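Local coordinates for ferrous iron uptake transporter protein B (Streptococcus thermophilus, PDB 3TAH) that probably drives ferrous iron uptake across the cell membrane with GTP, this piece being its cytosolic G-protein domain with the attached helical domain, at residues Q28-W33 with T37-S42; P57-M62 with K70-Y75; I84-D89 with T101-T106. The protein carries 1 engineered substitution. All blocks are in the same frame, centred on the assembly; numbering follows the deposited sequence. Where two conformers were deposited one is given.

Contact 1. Residues Q28-W33 with T37-S42; sequences QRVGNW and TVERKS
Arg40 and Trp33 carry the contact between 28-33 and 37-42, with Ser42 at the other end of the hairpin strands. With chi2 and chi3 both near 180°, the Arg40 chain is extended from CG to NE and runs across one face of the indole. Its CB stands 3.6 Å from the centroid of the Trp33 five-membered ring in a CH-pi contact, CG follows over the middle of the ring system, and the guanidinium stacks flat near the six-membered ring, the planes 14° apart. At the ring edge, Trp33 NE1 donates to a water that also accepts from Lys41 N. Ser42 OG sits above one face of the Arg29 guanidinium, 3.4 Å from Arg29 NH2, and a second water joins these two side chains, weakly on the arginine side. The strands form an antiparallel hairpin in which Arg29 and Ser42, like Gly31 and Arg40, make hydrogen-bonded pairs; Arg29 N reaches Ser42 O at 2.8 Å. Past the non-hydrogen-bonded pair of Asn32 and Glu39, Trp33 N binds Val38 O at 2.9 Å. Thr37, a magnesium ligand in another structure of this protein, lies at the turn end. Backbone bonds thus set the register, while the stack and CH-pi contact lay the exposed arginine along the tryptophan.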
# COMPACT_ATOMS: atom_id res chain seq x y z
N GLN A 28 13.37 -4.72 -20.13
CA GLN A 28 12.73 -5.41 -19.02
C GLN A 28 13.13 -6.88 -18.92
O GLN A 28 13.62 -7.47 -19.89
CB GLN A 28 11.21 -5.30 -19.13
CG GLN A 28 10.61 -5.90 -20.39
CD GLN A 28 9.10 -5.89 -20.36
OE1 GLN A 28 8.49 -4.87 -20.02
NE2 GLN A 28 8.49 -7.01 -20.73
N ARG A 29 12.90 -7.45 -17.74
CA ARG A 29 13.17 -8.84 -17.44
C ARG A 29 11.86 -9.46 -16.97
O ARG A 29 11.23 -8.93 -16.06
CB ARG A 29 14.25 -8.91 -16.36
CG ARG A 29 14.61 -10.28 -15.92
CD ARG A 29 16.03 -10.30 -15.40
NE ARG A 29 16.31 -9.25 -14.42
CZ ARG A 29 16.11 -9.33 -13.10
NH1 ARG A 29 15.60 -10.43 -12.53
NH2 ARG A 29 16.42 -8.30 -12.33
N VAL A 30 11.45 -10.57 -17.59
CA VAL A 30 10.17 -11.22 -17.29
C VAL A 30 10.36 -12.70 -16.95
O VAL A 30 11.11 -13.42 -17.61
CB VAL A 30 9.17 -11.08 -18.45
CG1 VAL A 30 7.84 -11.76 -18.11
CG2 VAL A 30 8.92 -9.63 -18.76
N GLY A 31 9.67 -13.15 -15.91
CA GLY A 31 9.68 -14.56 -15.49
C GLY A 31 8.43 -14.84 -14.67
O GLY A 31 7.39 -14.24 -14.92
N ASN A 32 8.53 -15.73 -13.71
CA ASN A 32 7.44 -16.01 -12.79
C ASN A 32 7.94 -15.91 -11.35
O ASN A 32 9.13 -16.06 -11.09
CB ASN A 32 6.83 -17.40 -13.02
CG ASN A 32 7.81 -18.52 -12.71
OD1 ASN A 32 8.74 -18.77 -13.48
ND2 ASN A 32 7.59 -19.22 -11.59
N TRP A 33 7.01 -15.65 -10.43
CA TRP A 33 7.35 -15.67 -9.01
C TRP A 33 7.52 -17.13 -8.60
O TRP A 33 6.82 -18.01 -9.12
CB TRP A 33 6.31 -14.95 -8.16
CG TRP A 33 6.36 -13.47 -8.36
CD1 TRP A 33 5.64 -12.74 -9.24
CD2 TRP A 33 7.19 -12.54 -7.66
NE1 TRP A 33 5.96 -11.41 -9.15
CE2 TRP A 33 6.91 -11.25 -8.18
CE3 TRP A 33 8.16 -12.66 -6.65
CZ2 TRP A 33 7.56 -10.10 -7.72
CZ3 TRP A 33 8.80 -11.51 -6.19
CH2 TRP A 33 8.49 -10.25 -6.73
N THR A 37 2.56 -19.33 -11.07
CA THR A 37 2.60 -18.86 -12.46
C THR A 37 2.36 -17.35 -12.61
O THR A 37 2.19 -16.87 -13.73
CB THR A 37 1.61 -19.65 -13.35
OG1 THR A 37 0.27 -19.39 -12.93
CG2 THR A 37 1.91 -21.16 -13.27
N VAL A 38 2.36 -16.60 -11.51
CA VAL A 38 2.18 -15.15 -11.58
C VAL A 38 3.45 -14.54 -12.18
O VAL A 38 4.56 -14.86 -11.75
CB VAL A 38 1.93 -14.51 -10.21
CG1 VAL A 38 1.67 -13.01 -10.35
CG2 VAL A 38 0.75 -15.18 -9.49
N GLU A 39 3.27 -13.66 -13.17
CA GLU A 39 4.40 -13.01 -13.83
C GLU A 39 5.25 -12.22 -12.84
O GLU A 39 4.72 -11.51 -11.99
CB GLU A 39 3.90 -12.06 -14.94
CG GLU A 39 4.95 -11.13 -15.53
CD GLU A 39 4.34 -10.11 -16.46
OE1 GLU A 39 4.13 -10.46 -17.63
OE2 GLU A 39 4.07 -8.97 -16.00
N ARG A 40 6.57 -12.36 -12.97
CA ARG A 40 7.52 -11.53 -12.25
C ARG A 40 8.24 -10.68 -13.27
O ARG A 40 8.94 -11.22 -14.14
CB ARG A 40 8.51 -12.39 -11.49
CG ARG A 40 9.52 -11.64 -10.65
CD ARG A 40 10.41 -12.67 -9.96
NE ARG A 40 11.30 -12.09 -8.97
CZ ARG A 40 12.15 -12.81 -8.22
NH1 ARG A 40 12.25 -14.14 -8.36
NH2 ARG A 40 12.92 -12.19 -7.33
N LYS A 41 8.08 -9.36 -13.16
CA LYS A 41 8.64 -8.44 -14.13
C LYS A 41 9.34 -7.29 -13.43
O LYS A 41 8.80 -6.71 -12.49
CB LYS A 41 7.55 -7.88 -15.04
CG LYS A 41 8.06 -6.93 -16.13
CD LYS A 41 6.98 -6.63 -17.16
CE LYS A 41 5.78 -5.89 -16.56
NZ LYS A 41 4.81 -5.46 -17.62
N SER A 42 10.52 -6.96 -13.93
CA SER A 42 11.28 -5.82 -13.43
C SER A 42 12.04 -5.17 -14.57
O SER A 42 12.20 -5.76 -15.64
CB SER A 42 12.24 -6.26 -12.34
OG SER A 42 13.22 -7.15 -12.87
O HOH W 1 5.87 -4.35 -19.80
O HOH W 2 15.27 -5.65 -13.75
O HOH W 3 6.00 -8.76 -11.09

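Contact 2. Residues P57-M62 with K70-Y75; sequences PGIYSM and KVARDY
Arg73 sends CG anti to its own backbone N and then bends at chi3 (-68°), which carries the guanidinium from the helix to the carbonyl of Met62. Ile59 places CG1 between its backbone N and carbonyl carbon (chi1 60°), with CD1 extended onto the helix. The bond from Arg73 NH2 to Met62 O is 2.8 Å long but bent, with an angle of 142° at the hydrogen. The donor lies above the carbonyl plane, and the oxygen is tilted from the guanidinium plane, near its edge. A salt bridge from Arg73 NH1 to Asp209 gives the arginine a second partner and ties this loop and helix to the helical domain. The remainder of the contact is apolar. Ile59 CD1 meets the methyl CB of Ala72 at 3.7 Å, and the Pro57 ring crosses the Val71 side chain at about a right angle, Pro57 CD coming 4.0 Å from Val71 CG1. Met62 brings SD to 4.0 Å from Arg73 CA. Ile9 of strand 4-10 touches both Ile59 and Ala72, extending the apolar layer to the central sheet. Pro57 and Gly58 belong to the predicted GTP-binding run Asp55-Leu56-Pro57-Gly58, the DxPG sequence of the G3 motif. The arrangement is that of the switch II region of a P-loop GTPase, where the loop after this motif leads into a helix packed against the sheet.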
# COMPACT_ATOMS: atom_id res chain seq x y z
N PRO A 57 1.89 -7.37 -9.34
CA PRO A 57 0.60 -7.56 -10.01
C PRO A 57 -0.40 -6.48 -9.62
O PRO A 57 -0.39 -6.03 -8.47
CB PRO A 57 0.10 -8.92 -9.49
CG PRO A 57 1.24 -9.56 -8.83
CD PRO A 57 2.27 -8.53 -8.50
N GLY A 58 -1.22 -6.06 -10.56
CA GLY A 58 -2.30 -5.12 -10.28
C GLY A 58 -3.29 -5.77 -9.33
O GLY A 58 -3.80 -6.87 -9.61
N ILE A 59 -3.57 -5.12 -8.20
CA ILE A 59 -4.52 -5.63 -7.21
C ILE A 59 -5.35 -4.50 -6.61
O ILE A 59 -4.96 -3.33 -6.67
CB ILE A 59 -3.80 -6.40 -6.07
CG1 ILE A 59 -2.81 -5.51 -5.32
CG2 ILE A 59 -3.05 -7.62 -6.62
CD1 ILE A 59 -2.18 -6.21 -4.12
N TYR A 60 -6.48 -4.87 -6.03
CA TYR A 60 -7.38 -3.92 -5.33
C TYR A 60 -7.19 -3.88 -3.81
O TYR A 60 -7.58 -2.91 -3.16
CB TYR A 60 -8.84 -4.29 -5.62
CG TYR A 60 -9.19 -4.08 -7.06
CD1 TYR A 60 -9.36 -2.79 -7.56
CD2 TYR A 60 -9.35 -5.15 -7.94
CE1 TYR A 60 -9.68 -2.57 -8.88
CE2 TYR A 60 -9.67 -4.93 -9.27
CZ TYR A 60 -9.83 -3.64 -9.74
OH TYR A 60 -10.14 -3.40 -11.07
N SER A 61 -6.59 -4.93 -3.26
CA SER A 61 -6.43 -5.07 -1.83
C SER A 61 -5.36 -6.10 -1.59
O SER A 61 -4.92 -6.73 -2.54
CB SER A 61 -7.76 -5.51 -1.20
OG SER A 61 -7.69 -5.48 0.21
N MET A 62 -4.91 -6.24 -0.34
CA MET A 62 -3.96 -7.30 0.03
C MET A 62 -4.68 -8.34 0.91
O MET A 62 -4.40 -8.49 2.11
CB MET A 62 -2.72 -6.71 0.70
CG MET A 62 -1.75 -6.15 -0.33
SD MET A 62 -0.17 -5.67 0.40
CE MET A 62 -0.75 -4.29 1.29
N LYS A 70 -1.23 -12.35 -2.91
CA LYS A 70 -0.24 -13.00 -2.05
C LYS A 70 1.19 -12.65 -2.47
O LYS A 70 2.04 -12.36 -1.64
CB LYS A 70 -0.44 -14.53 -2.00
CG LYS A 70 0.46 -15.20 -0.97
CD LYS A 70 0.14 -16.68 -0.75
CE LYS A 70 1.03 -17.27 0.33
NZ LYS A 70 2.46 -17.30 -0.07
N VAL A 71 1.45 -12.68 -3.78
CA VAL A 71 2.77 -12.29 -4.28
C VAL A 71 3.11 -10.86 -3.85
O VAL A 71 4.21 -10.62 -3.35
CB VAL A 71 2.86 -12.46 -5.83
CG1 VAL A 71 3.92 -11.53 -6.47
CG2 VAL A 71 3.15 -13.94 -6.13
N ALA A 72 2.16 -9.94 -4.00
CA ALA A 72 2.42 -8.54 -3.64
C ALA A 72 2.72 -8.42 -2.15
O ALA A 72 3.71 -7.80 -1.74
CB ALA A 72 1.25 -7.66 -4.03
N ARG A 73 1.88 -9.03 -1.32
CA ARG A 73 2.06 -8.97 0.13
C ARG A 73 3.41 -9.54 0.58
O ARG A 73 4.15 -8.86 1.31
CB ARG A 73 0.94 -9.73 0.84
CG ARG A 73 1.00 -9.60 2.34
CD ARG A 73 0.20 -10.66 3.03
NE ARG A 73 -1.24 -10.51 2.84
CZ ARG A 73 -2.17 -11.08 3.59
NH1 ARG A 73 -1.83 -11.86 4.63
NH2 ARG A 73 -3.45 -10.88 3.32
N ASP A 74 3.72 -10.77 0.16
CA ASP A 74 4.97 -11.43 0.57
C ASP A 74 6.18 -10.60 0.18
O ASP A 74 7.11 -10.43 0.96
CB ASP A 74 5.10 -12.84 -0.04
CG ASP A 74 4.06 -13.82 0.50
OD1 ASP A 74 3.42 -13.53 1.54
OD2 ASP A 74 3.87 -14.88 -0.12
N TYR A 75 6.16 -10.06 -1.03
CA TYR A 75 7.26 -9.23 -1.47
C TYR A 75 7.39 -7.98 -0.60
O TYR A 75 8.48 -7.66 -0.12
CB TYR A 75 7.09 -8.82 -2.92
CG TYR A 75 8.18 -7.89 -3.33
CD1 TYR A 75 9.46 -8.37 -3.60
CD2 TYR A 75 7.95 -6.52 -3.43
CE1 TYR A 75 10.48 -7.50 -3.96
CE2 TYR A 75 8.95 -5.66 -3.80
CZ TYR A 75 10.22 -6.15 -4.06
OH TYR A 75 11.21 -5.28 -4.43

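Contact 3. Residues I84-D89 with T101-T106; sequences ILNVVD and TQLIET
Leu103 and Asn86 meet where helix 93-105 packs on strand 83-89, within the beta-alpha-beta unit completed by strand 110-115 in this P-loop GTPase domain. Leu103 CD1 lies against the Asn86 carboxamide, 3.5 Å from Asn86 CG and almost as near to Asn86 ND2. The other first-shell pairing belongs to Ile84. With CG1 anti to its carbonyl carbon (chi1 -68°) and an extended end, its CD1 reaches Leu103 CB at 4.1 Å and Thr106 OG1 at 3.6 Å. All four residues are buried, and no hydrogen bond crosses between the segments. Further out, the Asn86 amide is fixed from two directions: OD1 bonds Thr100 OG1, on the same helix as Leu103, and ND2 bonds the carbonyl of Ile9, in the strand leading into the P-loop. The asparagine therefore links strand 83-89 to both the helix and the neighbouring strand, with Leu103 also touching Ile9. On the helix side, Leu103 O takes two bonds from Thr106: from its backbone N and, in the plane of the carbonyl, from OG1 at 2.7 Å.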
# COMPACT_ATOMS: atom_id res chain seq x y z
N ILE A 84 7.80 2.16 -2.10
CA ILE A 84 6.63 1.74 -2.86
C ILE A 84 6.21 2.94 -3.72
O ILE A 84 6.01 4.02 -3.18
CB ILE A 84 5.44 1.35 -1.97
CG1 ILE A 84 5.73 0.07 -1.19
CG2 ILE A 84 4.18 1.12 -2.81
CD1 ILE A 84 4.64 -0.28 -0.18
N LEU A 85 6.10 2.73 -5.04
CA LEU A 85 5.56 3.74 -5.96
C LEU A 85 4.16 3.24 -6.33
O LEU A 85 3.99 2.26 -7.07
CB LEU A 85 6.46 3.92 -7.19
CG LEU A 85 6.01 4.96 -8.22
CD1 LEU A 85 5.71 6.33 -7.63
CD2 LEU A 85 7.09 5.09 -9.29
N ASN A 86 3.16 3.92 -5.77
CA ASN A 86 1.77 3.51 -5.83
C ASN A 86 1.10 4.29 -6.96
O ASN A 86 0.96 5.51 -6.86
CB ASN A 86 1.12 3.76 -4.44
CG ASN A 86 -0.37 3.45 -4.38
OD1 ASN A 86 -1.09 4.02 -3.54
ND2 ASN A 86 -0.84 2.56 -5.24
N VAL A 87 0.71 3.58 -8.01
CA VAL A 87 -0.01 4.17 -9.16
C VAL A 87 -1.50 4.20 -8.81
O VAL A 87 -2.11 3.16 -8.55
CB VAL A 87 0.23 3.39 -10.47
CG1 VAL A 87 -0.50 4.03 -11.65
CG2 VAL A 87 1.73 3.29 -10.75
N VAL A 88 -2.06 5.41 -8.79
CA VAL A 88 -3.45 5.66 -8.43
C VAL A 88 -4.18 6.37 -9.57
O VAL A 88 -3.70 7.38 -10.09
CB VAL A 88 -3.51 6.54 -7.15
CG1 VAL A 88 -4.92 7.10 -6.86
CG2 VAL A 88 -2.97 5.73 -5.95
N ASP A 89 -5.33 5.82 -9.95
CA ASP A 89 -6.22 6.39 -10.95
C ASP A 89 -6.99 7.58 -10.37
O ASP A 89 -7.97 7.41 -9.61
CB ASP A 89 -7.20 5.32 -11.42
CG ASP A 89 -8.17 5.81 -12.49
OD1 ASP A 89 -8.13 6.98 -12.90
OD2 ASP A 89 -8.99 5.00 -12.93
N THR A 101 -4.04 2.64 1.55
CA THR A 101 -4.00 2.60 3.02
C THR A 101 -3.25 1.37 3.52
O THR A 101 -2.48 1.42 4.48
CB THR A 101 -5.42 2.69 3.66
OG1 THR A 101 -6.21 1.56 3.29
CG2 THR A 101 -6.14 4.00 3.28
N GLN A 102 -3.46 0.25 2.85
CA GLN A 102 -2.78 -0.99 3.19
C GLN A 102 -1.30 -0.98 2.86
O GLN A 102 -0.50 -1.54 3.61
CB GLN A 102 -3.46 -2.16 2.49
CG GLN A 102 -4.92 -2.36 2.87
CD GLN A 102 -5.58 -3.39 2.00
OE1 GLN A 102 -5.10 -4.52 1.93
NE2 GLN A 102 -6.66 -3.02 1.31
N LEU A 103 -0.94 -0.35 1.75
CA LEU A 103 0.46 -0.17 1.37
C LEU A 103 1.23 0.65 2.42
O LEU A 103 2.34 0.28 2.80
CB LEU A 103 0.59 0.46 -0.02
CG LEU A 103 -0.00 -0.36 -1.18
CD1 LEU A 103 -0.02 0.48 -2.47
CD2 LEU A 103 0.73 -1.70 -1.41
N ILE A 104 0.63 1.75 2.89
CA ILE A 104 1.27 2.59 3.91
C ILE A 104 1.58 1.75 5.15
O ILE A 104 2.64 1.87 5.75
CB ILE A 104 0.40 3.83 4.26
CG1 ILE A 104 0.28 4.77 3.04
CG2 ILE A 104 1.00 4.60 5.46
CD1 ILE A 104 -0.77 5.90 3.16
N GLU A 105 0.63 0.89 5.52
CA GLU A 105 0.74 0.08 6.73
C GLU A 105 1.87 -0.96 6.69
O GLU A 105 2.31 -1.43 7.75
CB GLU A 105 -0.61 -0.59 7.01
CG GLU A 105 -1.65 0.45 7.42
CD GLU A 105 -3.08 -0.01 7.32
OE1 GLU A 105 -3.35 -1.13 6.82
OE2 GLU A 105 -3.96 0.77 7.76
N THR A 106 2.37 -1.30 5.51
CA THR A 106 3.52 -2.21 5.39
C THR A 106 4.80 -1.62 6.01
O THR A 106 5.75 -2.36 6.34
CB THR A 106 3.84 -2.58 3.92
OG1 THR A 106 4.34 -1.43 3.23
CG2 THR A 106 2.61 -3.18 3.20

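How the contacts relate
The three contacts follow one another along the chain and lie within the G domain. Contacts 1 and 2 touch directly: Trp33 NE1 is 3.4 Å from Val71 CG1, and Val38 CG1 is 3.8 Å from Pro57 CG, so the hairpin rests on the loop and helix of contact 2. Contacts 2 and 3 are joined by Gln102, whose OE1 probably accepts from Met62 N and whose NE2 probably bonds Ser61 OG, each at 2.9 Å. Contacts 1 and 3 do not meet, but both reach the same sheet, with centres about 20 Å apart. The bound nucleotide lies about 7 Å from the Lys41 side chain and about 10 Å from those of Pro57 and Asn86.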